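Ethanolamine utilization protein EutL (Clostridium perfringens E str. JGS1987, PDB 4TME) forms trimeric shell units of the ethanolamine-utilising bacterial microcompartment and binds ethanolamine, which probably regulates opening of its central pore. Local coordinates at residues C[8-13]-C[101-106]; C[39-44]-C[81-86]; C[64-69]-C[179-184]. One frame throughout, in Å; residues are numbered along the deposited sequence. Where two conformers were deposited one is given.

Contact 1: C[8-13]-C[101-106]; sequences PNVLSV and ATLDFI
V10 meets the helix with both of its methyl groups, set between the side chains of L103 and I106, and lies roughly perpendicular to each. CG2 of V10 approaches CD1 of I106 to 3.4 Å, closer than ordinary van der Waals contact between carbons, so the fit is tight here. The same V10 methyl also rests on the I106 branch methyl, with CG2 to CG2 at 3.7 Å. With its CG1 anti to the carbonyl carbon (chi1 -68°), I106 presents both its long arm, ending in CD1, and its CG2 branch to the valine. L103 uses a single methyl: its CD2 lies 3.6 Å from V10 CG1 and almost as near to CG2, seated in the fork between the two valine methyls. Three residues further along the strand, V13 CG2 comes to 3.8 Å from L103 CD2, a contact less certain because V13 is modelled in two conformers. At the other end P8 and I106 lie alongside, pointing opposite ways, and P8 CG lies 3.4 Å from the backbone O of I106. V10 and V13 both point toward the helix despite being three residues apart. L11 and S12 share T40 as their partner on the neighbouring strand, a classic beta bulge that accounts for the extra residue. From the second subunit, L215 packs on V10 and F217 on V13 and L103, and V13 makes backbone hydrogen bonds to it. The short axes of strand 10-13 and helix 101-106 run almost exactly antiparallel (175°), 10.6 Å apart, a spacing that the aliphatic side chains fill. This is helix-on-sheet packing of the alpha/beta BMC fold, with helix 92-106 laid over strand 10-16, the outermost of the four within this chain.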
loop_
_atom_site.group_PDB
_atom_site.type_symbol
_atom_site.label_atom_id
_atom_site.label_comp_id
_atom_site.label_asym_id
_atom_site.label_seq_id
_atom_site.Cartn_x
_atom_site.Cartn_y
_atom_site.Cartn_z
ATOM N N PRO C 8 -7.293 -13.124 17.501
ATOM C CA PRO C 8 -6.338 -12.027 17.307
ATOM C C PRO C 8 -5.217 -12.123 18.335
ATOM O O PRO C 8 -5.456 -12.652 19.436
ATOM C CB PRO C 8 -7.188 -10.779 17.531
ATOM C CG PRO C 8 -8.198 -11.238 18.536
ATOM C CD PRO C 8 -8.492 -12.667 18.228
ATOM N N ASN C 9 -4.028 -11.641 17.979
ATOM C CA ASN C 9 -2.841 -11.752 18.833
ATOM C C ASN C 9 -2.102 -10.438 18.947
ATOM O O ASN C 9 -1.804 -9.799 17.941
ATOM C CB ASN C 9 -1.863 -12.806 18.298
ATOM C CG ASN C 9 -2.491 -14.173 18.183
ATOM O OD1 ASN C 9 -2.645 -14.872 19.183
ATOM N ND2 ASN C 9 -2.853 -14.565 16.978
ATOM N N VAL C 10 -1.786 -10.055 20.176
ATOM C CA VAL C 10 -0.941 -8.898 20.398
ATOM C C VAL C 10 0.506 -9.346 20.195
ATOM O O VAL C 10 0.881 -10.443 20.632
ATOM C CB VAL C 10 -1.161 -8.321 21.807
ATOM C CG1 VAL C 10 -0.179 -7.202 22.119
ATOM C CG2 VAL C 10 -2.613 -7.789 21.896
ATOM N N LEU C 11 1.316 -8.514 19.534
ATOM C CA LEU C 11 2.712 -8.862 19.249
ATOM C C LEU C 11 3.725 -8.081 20.089
ATOM O O LEU C 11 4.767 -8.609 20.455
ATOM C CB LEU C 11 3.034 -8.646 17.761
ATOM C CG LEU C 11 2.168 -9.461 16.800
ATOM C CD1 LEU C 11 2.419 -9.059 15.344
ATOM C CD2 LEU C 11 2.385 -10.944 16.982
ATOM N N SER C 12 3.419 -6.827 20.383
ATOM C CA SER C 12 4.341 -5.995 21.137
ATOM C C SER C 12 3.595 -4.886 21.849
ATOM O O SER C 12 2.547 -4.420 21.392
ATOM C CB SER C 12 5.430 -5.430 20.214
ATOM O OG SER C 12 6.394 -4.683 20.932
ATOM N N VAL C 13 4.129 -4.504 23.003
ATOM C CA VAL C 13 3.580 -3.428 23.815
ATOM C C VAL C 13 4.720 -2.724 24.509
ATOM O O VAL C 13 5.583 -3.377 25.100
ATOM C CB VAL C 13 2.592 -3.928 24.892
ATOM C CG1 VAL C 13 1.935 -2.749 25.602
ATOM C CG2 VAL C 13 1.548 -4.814 24.296
ATOM N N ALA C 101 -6.147 -2.330 29.552
ATOM C CA ALA C 101 -7.532 -2.478 29.075
ATOM C C ALA C 101 -7.578 -2.911 27.610
ATOM O O ALA C 101 -8.478 -3.668 27.206
ATOM C CB ALA C 101 -8.307 -1.173 29.278
ATOM N N THR C 102 -6.627 -2.412 26.824
ATOM C CA THR C 102 -6.509 -2.747 25.402
ATOM C C THR C 102 -6.211 -4.242 25.254
ATOM O O THR C 102 -6.871 -4.968 24.511
ATOM C CB THR C 102 -5.400 -1.942 24.702
ATOM O OG1 THR C 102 -5.635 -0.534 24.868
ATOM C CG2 THR C 102 -5.373 -2.235 23.204
ATOM N N LEU C 103 -5.201 -4.694 25.977
ATOM C CA LEU C 103 -4.801 -6.086 25.913
ATOM C C LEU C 103 -5.930 -6.990 26.336
ATOM O O LEU C 103 -6.199 -8.015 25.707
ATOM C CB LEU C 103 -3.595 -6.317 26.831
ATOM C CG LEU C 103 -2.298 -5.689 26.372
ATOM C CD1 LEU C 103 -1.297 -5.600 27.531
ATOM C CD2 LEU C 103 -1.743 -6.509 25.274
ATOM N N ASP C 104 -6.593 -6.636 27.430
ATOM C CA ASP C 104 -7.668 -7.485 27.913
ATOM C C ASP C 104 -8.800 -7.572 26.889
ATOM O O ASP C 104 -9.405 -8.639 26.720
ATOM C CB ASP C 104 -8.193 -6.988 29.245
ATOM C CG ASP C 104 -7.228 -7.247 30.384
ATOM O OD1 ASP C 104 -6.177 -7.921 30.198
ATOM O OD2 ASP C 104 -7.520 -6.745 31.474
ATOM N N PHE C 105 -9.080 -6.473 26.194
ATOM C CA PHE C 105 -10.145 -6.502 25.200
ATOM C C PHE C 105 -9.765 -7.383 24.015
ATOM O O PHE C 105 -10.587 -8.151 23.514
ATOM C CB PHE C 105 -10.501 -5.103 24.692
ATOM C CG PHE C 105 -11.740 -5.096 23.833
ATOM C CD1 PHE C 105 -12.998 -5.017 24.422
ATOM C CD2 PHE C 105 -11.650 -5.230 22.468
ATOM C CE1 PHE C 105 -14.145 -5.034 23.639
ATOM C CE2 PHE C 105 -12.798 -5.256 21.681
ATOM C CZ PHE C 105 -14.035 -5.160 22.275
ATOM N N ILE C 106 -8.520 -7.295 23.574
ATOM C CA ILE C 106 -8.097 -8.058 22.409
ATOM C C ILE C 106 -8.236 -9.539 22.704
ATOM O O ILE C 106 -8.565 -10.325 21.817
ATOM C CB ILE C 106 -6.660 -7.707 22.017
ATOM C CG1 ILE C 106 -6.620 -6.261 21.495
ATOM C CG2 ILE C 106 -6.116 -8.654 20.959
ATOM C CD1 ILE C 106 -5.242 -5.740 21.200
#

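Contact 2: C[39-44]-C[81-86]; sequences ITADCD and GEVIGI. With ETA (ethanolamine), chain K.
Backbone bonds join I39 and G85 in both directions: G85 N donates to I39 O at 2.8 Å, nearly straight at 168°, and I39 N returns a bond to G85 O. Where the strands give way to turns, E82 N donates to A41 O at 3.0 Å, in the carbonyl plane. G81, just before, has a positive phi, and its CA makes a CA-H...O contact with A41 O at 3.4 Å. These bonds make strands 35-41 and 83-89 the central antiparallel pair of the BMC-domain sheet, and the turns beyond its end form part of an ethanolamine pocket. There the polar contacts converge on E82 OE2. E82 CG sits between its backbone N and carbonyl carbon (chi1 66°) and the chain then runs extended, carrying OE2 to the start of helix 44-57. OE2 accepts D44 N through its anti lone pair at 3.0 Å, and the ligand hydroxyl O donates to it at 2.6 Å. The ligand N bonds to OE2 and to D44 OD1 (2.8 Å), and T182 OG1 is a third acceptor. The carboxylate planes are 74° apart, with D44 OD1 and E82 OE2 3.1 Å from each other, a like-charge approach the amine probably offsets. S67 OG holds D44 OD2 and A72 N holds E82 OE1. Apolar contact is slighter: V83 CG1 lies 3.9 Å from A41 CB.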
loop_
_atom_site.group_PDB
_atom_site.type_symbol
_atom_site.label_atom_id
_atom_site.label_comp_id
_atom_site.label_asym_id
_atom_site.label_seq_id
_atom_site.Cartn_x
_atom_site.Cartn_y
_atom_site.Cartn_z
ATOM N N ILE C 39 1.330 -0.178 20.828
ATOM C CA ILE C 39 0.907 -1.559 20.671
ATOM C C ILE C 39 0.867 -1.967 19.207
ATOM O O ILE C 39 0.482 -1.174 18.341
ATOM C CB ILE C 39 -0.483 -1.793 21.331
ATOM C CG1 ILE C 39 -0.827 -3.283 21.367
ATOM C CG2 ILE C 39 -1.567 -0.974 20.660
ATOM C CD1 ILE C 39 -2.041 -3.579 22.280
ATOM N N THR C 40 1.292 -3.201 18.938
ATOM C CA THR C 40 1.070 -3.832 17.636
ATOM C C THR C 40 0.414 -5.183 17.820
ATOM O O THR C 40 0.541 -5.824 18.870
ATOM C CB THR C 40 2.368 -4.026 16.817
ATOM O OG1 THR C 40 3.212 -4.982 17.453
ATOM C CG2 THR C 40 3.117 -2.715 16.664
ATOM N N ALA C 41 -0.290 -5.613 16.789
ATOM C CA ALA C 41 -1.064 -6.839 16.834
ATOM C C ALA C 41 -1.270 -7.368 15.412
ATOM O O ALA C 41 -1.007 -6.653 14.445
ATOM C CB ALA C 41 -2.402 -6.579 17.505
ATOM N N ASP C 42 -1.763 -8.596 15.279
ATOM C CA ASP C 42 -1.966 -9.168 13.943
ATOM C C ASP C 42 -3.391 -8.972 13.400
ATOM O O ASP C 42 -3.752 -9.576 12.388
ATOM C CB ASP C 42 -1.602 -10.643 13.936
ATOM C CG ASP C 42 -2.547 -11.505 14.764
ATOM O OD1 ASP C 42 -3.555 -10.985 15.277
ATOM O OD2 ASP C 42 -2.248 -12.712 14.886
ATOM N N CYS C 43 -4.179 -8.121 14.059
ATOM C CA CYS C 43 -5.550 -7.848 13.593
ATOM C C CYS C 43 -5.900 -6.393 13.843
ATOM O O CYS C 43 -6.038 -5.968 14.990
ATOM C CB CYS C 43 -6.563 -8.752 14.287
ATOM S SG CYS C 43 -8.267 -8.402 13.745
ATOM N N ASP C 44 -6.005 -5.613 12.780
ATOM C CA ASP C 44 -6.161 -4.173 12.967
ATOM C C ASP C 44 -7.531 -3.763 13.538
ATOM O O ASP C 44 -7.584 -3.034 14.525
ATOM C CB ASP C 44 -5.841 -3.404 11.656
ATOM C CG ASP C 44 -6.687 -3.815 10.451
ATOM O OD1 ASP C 44 -7.359 -4.861 10.469
ATOM O OD2 ASP C 44 -6.618 -3.049 9.439
ATOM N N GLY C 81 3.091 -7.017 12.528
ATOM C CA GLY C 81 1.691 -7.416 12.445
ATOM C C GLY C 81 0.991 -6.681 11.313
ATOM O O GLY C 81 1.539 -6.558 10.214
ATOM N N GLU C 82 -0.212 -6.193 11.577
ATOM C CA GLU C 82 -0.877 -5.319 10.636
ATOM C C GLU C 82 -1.472 -4.069 11.249
ATOM O O GLU C 82 -2.311 -3.412 10.639
ATOM C CB GLU C 82 -1.963 -6.090 9.880
ATOM C CG GLU C 82 -3.115 -6.561 10.730
ATOM C CD GLU C 82 -4.188 -7.314 9.937
ATOM O OE1 GLU C 82 -3.841 -8.028 8.959
ATOM O OE2 GLU C 82 -5.391 -7.200 10.315
ATOM N N VAL C 83 -1.023 -3.691 12.439
ATOM C CA VAL C 83 -1.508 -2.464 13.044
ATOM C C VAL C 83 -0.517 -1.916 14.072
ATOM O O VAL C 83 0.144 -2.690 14.775
ATOM C CB VAL C 83 -2.886 -2.685 13.731
ATOM C CG1 VAL C 83 -2.798 -3.699 14.881
ATOM C CG2 VAL C 83 -3.505 -1.387 14.214
ATOM N N ILE C 84 -0.421 -0.592 14.124
ATOM C CA ILE C 84 0.249 0.094 15.230
ATOM C C ILE C 84 -0.747 1.079 15.829
ATOM O O ILE C 84 -1.439 1.835 15.120
ATOM C CB ILE C 84 1.555 0.819 14.808
ATOM C CG1 ILE C 84 2.184 1.449 16.081
ATOM C CG2 ILE C 84 1.288 1.817 13.660
ATOM C CD1 ILE C 84 3.598 1.829 15.964
ATOM N N GLY C 85 -0.873 1.028 17.156
ATOM C CA GLY C 85 -1.730 1.937 17.880
ATOM C C GLY C 85 -0.910 2.702 18.910
ATOM O O GLY C 85 0.015 2.133 19.502
ATOM N N ILE C 86 -1.209 3.988 19.092
ATOM C CA ILE C 86 -0.549 4.786 20.118
ATOM C C ILE C 86 -1.571 5.498 20.978
ATOM O O ILE C 86 -2.415 6.262 20.486
ATOM C CB ILE C 86 0.426 5.838 19.515
ATOM C CG1 ILE C 86 1.468 5.139 18.647
ATOM C CG2 ILE C 86 1.150 6.626 20.654
ATOM C CD1 ILE C 86 2.492 6.058 17.979
HETATM C CA ETA K . -8.676 -7.226 8.578
HETATM N N ETA K . -7.436 -6.570 8.222
HETATM C C ETA K . -8.410 -8.616 9.136
HETATM O O ETA K . -7.534 -8.601 10.234
#

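Contact 3: C[64-69]-C[179-184]; sequences YARSMY and PTETNF. With ETA (ethanolamine), chain K; ETA (ethanolamine), chain J.
R66 and E181 meet because both side chains fold back: the arginine bends at chi2 and chi3, and the glutamate at chi2 (84°), which turns its carboxylate toward the end of strand 61-67. NH2 of R66 then donates to E181 OE2 at 2.9 Å in a salt bridge with a fairly straight hydrogen bond. The guanidinium and carboxylate planes are 48° apart, and NH2 lies 37° out of the carboxylate plane, above OE2. Water 1, in the plane of the guanidinium at its edge, accepts from R66 NE and from S67 N and donates weakly to E181 OE1. Water 2 donates to E181 OE2 at 2.8 Å and is also bonded to Y69 OH. The aliphatic part of the glutamate lies obliquely against the tyrosine, with E181 CG 3.6 Å from Y69 CE1. T180 and T182 of the type I turn T180-N183, and F184 just after it, contact the ligands. T182 OG1 accepts a hydrogen bond from the N of one ethanolamine at 3.0 Å, while T182 CG2 rests 3.4 Å from M68 O; F184 puts a ring face beneath the CA of that ethanolamine. T180 OG1 is bonded at 2.7 Å to the hydroxyl O of the second. Y69 also meets the Y69 rings of both other subunits. The chemistry thus ties a loop that contacts two ethanolamines, through E181, to a tyrosine that meets its copies in the trimer, consistent with a route by which ligand binding could influence the pore.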
loop_
_atom_site.group_PDB
_atom_site.type_symbol
_atom_site.label_atom_id
_atom_site.label_comp_id
_atom_site.label_asym_id
_atom_site.label_seq_id
_atom_site.Cartn_x
_atom_site.Cartn_y
_atom_site.Cartn_z
ATOM N N TYR C 64 -2.674 7.869 17.483
ATOM C CA TYR C 64 -2.116 7.273 16.272
ATOM C C TYR C 64 -2.691 5.883 16.087
ATOM O O TYR C 64 -2.768 5.094 17.034
ATOM C CB TYR C 64 -0.581 7.231 16.365
ATOM C CG TYR C 64 0.113 7.113 15.012
ATOM C CD1 TYR C 64 0.290 5.882 14.417
ATOM C CD2 TYR C 64 0.574 8.239 14.354
ATOM C CE1 TYR C 64 0.929 5.767 13.159
ATOM C CE2 TYR C 64 1.208 8.139 13.129
ATOM C CZ TYR C 64 1.380 6.891 12.540
ATOM O OH TYR C 64 1.996 6.814 11.289
ATOM N N ALA C 65 -3.122 5.562 14.863
ATOM C CA ALA C 65 -3.750 4.279 14.602
ATOM C C ALA C 65 -3.703 3.982 13.118
ATOM O O ALA C 65 -4.463 4.585 12.344
ATOM C CB ALA C 65 -5.216 4.285 15.091
ATOM N N ARG C 66 -2.800 3.100 12.711
ATOM C CA ARG C 66 -2.616 2.805 11.284
ATOM C C ARG C 66 -2.411 1.323 11.025
ATOM O O ARG C 66 -1.788 0.621 11.833
ATOM C CB ARG C 66 -1.410 3.558 10.712
ATOM C CG ARG C 66 -1.488 5.088 10.669
ATOM C CD ARG C 66 -2.483 5.594 9.636
ATOM N NE ARG C 66 -2.271 5.006 8.296
ATOM C CZ ARG C 66 -1.301 5.341 7.444
ATOM N NH1 ARG C 66 -0.420 6.283 7.745
ATOM N NH2 ARG C 66 -1.212 4.735 6.256
ATOM N N SER C 67 -2.916 0.879 9.871
ATOM C CA SER C 67 -2.785 -0.489 9.397
ATOM C C SER C 67 -1.600 -0.666 8.442
ATOM O O SER C 67 -1.205 0.285 7.761
ATOM C CB SER C 67 -4.082 -0.906 8.677
ATOM O OG SER C 67 -5.183 -0.792 9.581
ATOM N N MET C 68 -1.085 -1.888 8.371
ATOM C CA MET C 68 0.075 -2.205 7.536
ATOM C C MET C 68 -0.322 -2.694 6.138
ATOM O O MET C 68 -1.293 -3.464 5.975
ATOM C CB MET C 68 0.948 -3.280 8.183
ATOM C CG MET C 68 1.418 -2.937 9.582
ATOM S SD MET C 68 2.565 -1.547 9.600
ATOM C CE MET C 68 1.729 -0.402 10.633
ATOM N N TYR C 69 0.468 -2.318 5.133
ATOM C CA TYR C 69 0.145 -2.723 3.751
ATOM C C TYR C 69 0.189 -4.233 3.576
ATOM O O TYR C 69 1.169 -4.890 3.933
ATOM C CB TYR C 69 1.094 -2.038 2.745
ATOM C CG TYR C 69 0.928 -0.553 2.717
ATOM C CD1 TYR C 69 -0.190 0.029 2.103
ATOM C CD2 TYR C 69 1.879 0.289 3.281
ATOM C CE1 TYR C 69 -0.345 1.394 2.064
ATOM C CE2 TYR C 69 1.725 1.675 3.247
ATOM C CZ TYR C 69 0.599 2.215 2.641
ATOM O OH TYR C 69 0.428 3.573 2.603
ATOM N N PRO C 179 -9.240 -0.528 -1.611
ATOM C CA PRO C 179 -8.670 -1.198 -0.430
ATOM C C PRO C 179 -8.251 -0.225 0.639
ATOM O O PRO C 179 -7.735 0.859 0.339
ATOM C CB PRO C 179 -7.427 -1.873 -0.985
ATOM C CG PRO C 179 -6.917 -0.875 -1.964
ATOM C CD PRO C 179 -8.187 -0.243 -2.593
ATOM N N THR C 180 -8.427 -0.637 1.891
ATOM C CA THR C 180 -7.625 -0.046 2.956
ATOM C C THR C 180 -6.242 -0.711 2.900
ATOM O O THR C 180 -6.012 -1.549 2.020
ATOM C CB THR C 180 -8.290 -0.256 4.296
ATOM O OG1 THR C 180 -8.471 -1.658 4.507
ATOM C CG2 THR C 180 -9.633 0.440 4.271
ATOM N N GLU C 181 -5.334 -0.392 3.830
ATOM C CA GLU C 181 -3.966 -0.894 3.689
ATOM C C GLU C 181 -3.913 -2.415 3.642
ATOM O O GLU C 181 -3.106 -2.979 2.896
ATOM C CB GLU C 181 -3.064 -0.382 4.830
ATOM C CG GLU C 181 -2.724 1.108 4.720
ATOM C CD GLU C 181 -3.777 2.047 5.302
ATOM O OE1 GLU C 181 -4.846 1.589 5.777
ATOM O OE2 GLU C 181 -3.521 3.272 5.293
ATOM N N THR C 182 -4.801 -3.085 4.387
ATOM C CA THR C 182 -4.790 -4.538 4.453
ATOM C C THR C 182 -5.662 -5.190 3.364
ATOM O O THR C 182 -5.861 -6.400 3.401
ATOM C CB THR C 182 -5.273 -5.074 5.823
ATOM O OG1 THR C 182 -6.648 -4.725 6.051
ATOM C CG2 THR C 182 -4.402 -4.504 6.969
ATOM N N ASN C 183 -6.158 -4.381 2.432
ATOM C CA ASN C 183 -7.016 -4.847 1.329
ATOM C C ASN C 183 -8.369 -5.374 1.802
ATOM O O ASN C 183 -8.905 -6.351 1.272
ATOM C CB ASN C 183 -6.284 -5.902 0.494
ATOM C CG ASN C 183 -5.038 -5.332 -0.153
ATOM O OD1 ASN C 183 -5.052 -4.188 -0.600
ATOM N ND2 ASN C 183 -3.929 -6.079 -0.120
ATOM N N PHE C 184 -8.911 -4.696 2.805
ATOM C CA PHE C 184 -10.285 -4.889 3.257
ATOM C C PHE C 184 -11.098 -3.610 2.999
ATOM O O PHE C 184 -10.624 -2.647 2.372
ATOM C CB PHE C 184 -10.299 -5.274 4.749
ATOM C CG PHE C 184 -9.993 -6.728 4.999
ATOM C CD1 PHE C 184 -8.698 -7.228 4.871
ATOM C CD2 PHE C 184 -11.001 -7.610 5.355
ATOM C CE1 PHE C 184 -8.433 -8.582 5.116
ATOM C CE2 PHE C 184 -10.740 -8.955 5.598
ATOM C CZ PHE C 184 -9.448 -9.443 5.473
HETATM C CA ETA K . -8.676 -7.226 8.578
HETATM N N ETA K . -7.436 -6.570 8.222
HETATM C C ETA K . -8.410 -8.616 9.136
HETATM O O ETA K . -7.534 -8.601 10.234
HETATM C CA ETA J . -10.776 -0.368 8.107
HETATM N N ETA J . -9.774 -0.734 9.071
HETATM C C ETA J . -11.186 -1.622 7.364
HETATM O O ETA J . -10.120 -2.079 6.550
HETATM O O HOH W 1 -4.537 2.881 8.353
HETATM O O HOH W 2 -2.262 4.377 3.055
#

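After the short strand 5-6 the chain enters strand 10-16, which waits for helix 92-106 to close contact 1. Within that span, residues 39-44 and 81-86 close the shorter loop of contact 2, which therefore nests in contact 1. Strand 61-67 falls inside both loops, yet its partner comes only at 179-184, so contact 3 crosses the other two and ties the first BMC domain to the second. Contacts 1 and 2 touch through neighbouring strands, L11 N to T40 O, and contacts 2 and 3 through D44 OD2 and S67 OG, besides sharing one ethanolamine. Contacts 1 and 3 do not touch, though both reach the same four-stranded sheet and the second subunit.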